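Local coordinates for protein transcriptional regulator (Vibrio virus VP882, PDB 7DWM) that binds the small molecule 3,5-dimethylpyrazin-2-ol in its PAS domain and probably regulates transcription by binding DNA through a LuxR-type helix-turn-helix domain, at residues A[167-172]-A[209-214]. Residues are numbered along the deposited sequence; the frame is centred on the assembly and turned at random.
Sequences LVLFFL and RELIDM
With CG of Leu-211 trans to the backbone nitrogen (chi1 166°), its two methyls reach different partners, CD1 Leu-169 and CD2 Leu-172; Ile-212 holds CG1 anti to the carbonyl carbon (chi1 -70°), and from there CD1 reaches the backbone of Leu-172. The contact belongs to the LuxR-type helix-turn-helix domain, in which the first helix, 163-172, meets the last, 208-217. The two short segments run almost perpendicular, at 89°, with their axes 11.4 Å apart, and they are bridged by aliphatic side chains without any hydrogen bond. Leu-172 and Leu-211 cross at about a right angle, CD1 of the former lying 4.0 Å from CD2 of the latter. The other branch of Leu-211 makes a looser approach, its CD1 standing 4.4 Å from Leu-169 CD1. Leu-211 also packs on Ile-199 and Phe-203 of helix 189-203, and Leu-172 on Ile-181 of helix 178-185, so this buried apolar patch is continuous with the core of the four-helix domain. Tyr-221 of the second subunit packs on Ile-212, placing the contact beside the dimer interface. At the end of helix 163-172, Ile-212 CD1 lies 3.8 Å from the carbonyl oxygen Leu-172 O.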
ATOM      1  N   LEU A 167     -13.871 -12.550  14.224  1.00 51.78           N
ATOM      2  CA  LEU A 167     -13.581 -13.289  12.994  1.00 53.11           C
ATOM      3  C   LEU A 167     -14.793 -13.300  12.064  1.00 60.30           C
ATOM      4  O   LEU A 167     -14.684 -13.025  10.856  1.00 54.81           O
ATOM      5  CB  LEU A 167     -13.160 -14.717  13.334  1.00 59.86           C
ATOM      6  CG  LEU A 167     -11.682 -15.082  13.189  1.00 81.11           C
ATOM      7  CD1 LEU A 167     -10.862 -14.413  14.274  1.00 86.31           C
ATOM      8  CD2 LEU A 167     -11.497 -16.588  13.242  1.00 69.46           C
ATOM      9  N   VAL A 168     -15.959 -13.640  12.620  1.00 51.17           N
ATOM     10  CA  VAL A 168     -17.186 -13.709  11.835  1.00 52.70           C
ATOM     11  C   VAL A 168     -17.474 -12.366  11.180  1.00 55.68           C
ATOM     12  O   VAL A 168     -17.847 -12.306  10.006  1.00 64.75           O
ATOM     13  CB  VAL A 168     -18.361 -14.176  12.716  1.00 50.77           C
ATOM     14  CG1 VAL A 168     -19.685 -13.984  11.989  1.00 50.28           C
ATOM     15  CG2 VAL A 168     -18.178 -15.631  13.112  1.00 43.73           C
ATOM     16  N   LEU A 169     -17.298 -11.270  11.919  1.00 47.50           N
ATOM     17  CA  LEU A 169     -17.573  -9.954  11.350  1.00 49.43           C
ATOM     18  C   LEU A 169     -16.538  -9.569  10.299  1.00 56.37           C
ATOM     19  O   LEU A 169     -16.886  -8.969   9.274  1.00 64.33           O
ATOM     20  CB  LEU A 169     -17.634  -8.902  12.458  1.00 28.06           C
ATOM     21  CG  LEU A 169     -18.089  -7.519  11.992  1.00 45.68           C
ATOM     22  CD1 LEU A 169     -19.507  -7.608  11.469  1.00 41.95           C
ATOM     23  CD2 LEU A 169     -17.990  -6.513  13.123  1.00 50.61           C
ATOM     24  N   PHE A 170     -15.258  -9.875  10.549  1.00 47.11           N
ATOM     25  CA  PHE A 170     -14.220  -9.651   9.548  1.00 41.98           C
ATOM     26  C   PHE A 170     -14.604 -10.277   8.218  1.00 52.13           C
ATOM     27  O   PHE A 170     -14.466  -9.654   7.159  1.00 48.66           O
ATOM     28  CB  PHE A 170     -12.880 -10.215  10.038  1.00 49.63           C
ATOM     29  CG  PHE A 170     -11.713  -9.903   9.131  1.00 39.95           C
ATOM     30  CD1 PHE A 170     -11.374 -10.753   8.088  1.00 38.67           C
ATOM     31  CD2 PHE A 170     -10.958  -8.756   9.325  1.00 57.58           C
ATOM     32  CE1 PHE A 170     -10.307 -10.461   7.256  1.00 59.41           C
ATOM     33  CE2 PHE A 170      -9.891  -8.462   8.496  1.00 43.04           C
ATOM     34  CZ  PHE A 170      -9.566  -9.314   7.462  1.00 44.00           C
ATOM     35  N   PHE A 171     -15.098 -11.513   8.252  1.00 52.35           N
ATOM     36  CA  PHE A 171     -15.426 -12.160   6.987  1.00 44.01           C
ATOM     37  C   PHE A 171     -16.805 -11.765   6.459  1.00 64.25           C
ATOM     38  O   PHE A 171     -17.032 -11.822   5.246  1.00 56.51           O
ATOM     39  CB  PHE A 171     -15.280 -13.673   7.123  1.00 53.32           C
ATOM     40  CG  PHE A 171     -13.847 -14.116   7.202  1.00 62.44           C
ATOM     41  CD1 PHE A 171     -12.971 -13.838   6.164  1.00 69.79           C
ATOM     42  CD2 PHE A 171     -13.366 -14.774   8.320  1.00 57.51           C
ATOM     43  CE1 PHE A 171     -11.645 -14.223   6.234  1.00 60.36           C
ATOM     44  CE2 PHE A 171     -12.044 -15.166   8.392  1.00 63.04           C
ATOM     45  CZ  PHE A 171     -11.183 -14.890   7.348  1.00 64.29           C
ATOM     46  N   LEU A 172     -17.727 -11.362   7.336  1.00 56.58           N
ATOM     47  CA  LEU A 172     -19.008 -10.830   6.881  1.00 53.23           C
ATOM     48  C   LEU A 172     -18.811  -9.551   6.078  1.00 57.02           C
ATOM     49  O   LEU A 172     -19.371  -9.392   4.988  1.00 73.11           O
ATOM     50  CB  LEU A 172     -19.922 -10.570   8.079  1.00 48.78           C
ATOM     51  CG  LEU A 172     -20.911 -11.646   8.533  1.00 59.47           C
ATOM     52  CD1 LEU A 172     -22.011 -10.993   9.346  1.00 56.95           C
ATOM     53  CD2 LEU A 172     -21.495 -12.416   7.354  1.00 62.72           C
ATOM     54  N   ARG A 209     -28.433  -6.674   6.983  1.00 68.75           N
ATOM     55  CA  ARG A 209     -28.085  -5.546   6.125  1.00 60.09           C
ATOM     56  C   ARG A 209     -27.846  -4.289   6.954  1.00 58.50           C
ATOM     57  O   ARG A 209     -26.902  -3.528   6.692  1.00 63.97           O
ATOM     58  CB  ARG A 209     -29.201  -5.324   5.101  1.00 63.93           C
ATOM     59  CG  ARG A 209     -29.079  -4.052   4.290  1.00 74.66           C
ATOM     60  CD  ARG A 209     -30.432  -3.592   3.780  1.00 71.54           C
ATOM     61  NE  ARG A 209     -30.307  -2.766   2.584  1.00 88.98           N
ATOM     62  CZ  ARG A 209     -31.037  -2.932   1.486  1.00 81.08           C
ATOM     63  NH1 ARG A 209     -30.856  -2.135   0.440  1.00 87.41           N
ATOM     64  NH2 ARG A 209     -31.953  -3.890   1.435  1.00 93.23           N
ATOM     65  N   GLU A 210     -28.667  -4.081   7.985  1.00 75.67           N
ATOM     66  CA  GLU A 210     -28.410  -2.992   8.919  1.00 74.09           C
ATOM     67  C   GLU A 210     -27.101  -3.211   9.666  1.00 74.25           C
ATOM     68  O   GLU A 210     -26.392  -2.250   9.980  1.00 67.32           O
ATOM     69  CB  GLU A 210     -29.572  -2.846   9.900  1.00 72.44           C
ATOM     70  CG  GLU A 210     -29.728  -1.439  10.452  1.00 88.67           C
ATOM     71  CD  GLU A 210     -30.921  -1.308  11.374  1.00 91.92           C
ATOM     72  OE1 GLU A 210     -31.577  -2.335  11.638  1.00 98.26           O
ATOM     73  OE2 GLU A 210     -31.203  -0.181  11.835  1.00106.59           O
ATOM     74  N   LEU A 211     -26.766  -4.470   9.962  1.00 68.99           N
ATOM     75  CA  LEU A 211     -25.487  -4.769  10.601  1.00 58.42           C
ATOM     76  C   LEU A 211     -24.321  -4.369   9.709  1.00 62.42           C
ATOM     77  O   LEU A 211     -23.355  -3.753  10.171  1.00 71.25           O
ATOM     78  CB  LEU A 211     -25.403  -6.254  10.955  1.00 47.65           C
ATOM     79  CG  LEU A 211     -24.006  -6.763  11.328  1.00 48.01           C
ATOM     80  CD1 LEU A 211     -23.471  -6.040  12.558  1.00 53.79           C
ATOM     81  CD2 LEU A 211     -24.002  -8.271  11.545  1.00 39.20           C
ATOM     82  N   ILE A 212     -24.386  -4.734   8.426  1.00 63.80           N
ATOM     83  CA  ILE A 212     -23.336  -4.350   7.485  1.00 58.24           C
ATOM     84  C   ILE A 212     -23.204  -2.834   7.429  1.00 72.57           C
ATOM     85  O   ILE A 212     -22.096  -2.286   7.487  1.00 80.61           O
ATOM     86  CB  ILE A 212     -23.614  -4.945   6.093  1.00 66.78           C
ATOM     87  CG1 ILE A 212     -23.413  -6.462   6.115  1.00 57.65           C
ATOM     88  CG2 ILE A 212     -22.718  -4.293   5.044  1.00 43.44           C
ATOM     89  CD1 ILE A 212     -21.961  -6.885   6.088  1.00 60.15           C
ATOM     90  N   ASP A 213     -24.336  -2.132   7.332  1.00 66.86           N
ATOM     91  CA  ASP A 213     -24.289  -0.675   7.232  1.00 63.58           C
ATOM     92  C   ASP A 213     -23.689  -0.054   8.491  1.00 73.72           C
ATOM     93  O   ASP A 213     -22.799   0.806   8.416  1.00 77.89           O
ATOM     94  CB  ASP A 213     -25.691  -0.126   6.972  1.00 70.96           C
ATOM     95  CG  ASP A 213     -26.133  -0.317   5.535  1.00 67.31           C
ATOM     96  OD1 ASP A 213     -25.263  -0.329   4.637  1.00 57.50           O
ATOM     97  OD2 ASP A 213     -27.352  -0.458   5.307  1.00 61.76           O
ATOM     98  N   MET A 214     -24.162  -0.484   9.663  1.00 64.00           N
ATOM     99  CA  MET A 214     -23.657   0.045  10.925  1.00 62.00           C
ATOM    100  C   MET A 214     -22.163  -0.218  11.077  1.00 71.21           C
ATOM    101  O   MET A 214     -21.398   0.682  11.445  1.00 74.03           O
ATOM    102  CB  MET A 214     -24.430  -0.571  12.092  1.00 60.71           C
ATOM    103  CG  MET A 214     -25.744   0.121  12.409  1.00 55.58           C
ATOM    104  SD  MET A 214     -26.610  -0.706  13.756  1.00 75.24           S
ATOM    105  CE  MET A 214     -28.270  -0.072  13.538  1.00 89.50           C
TER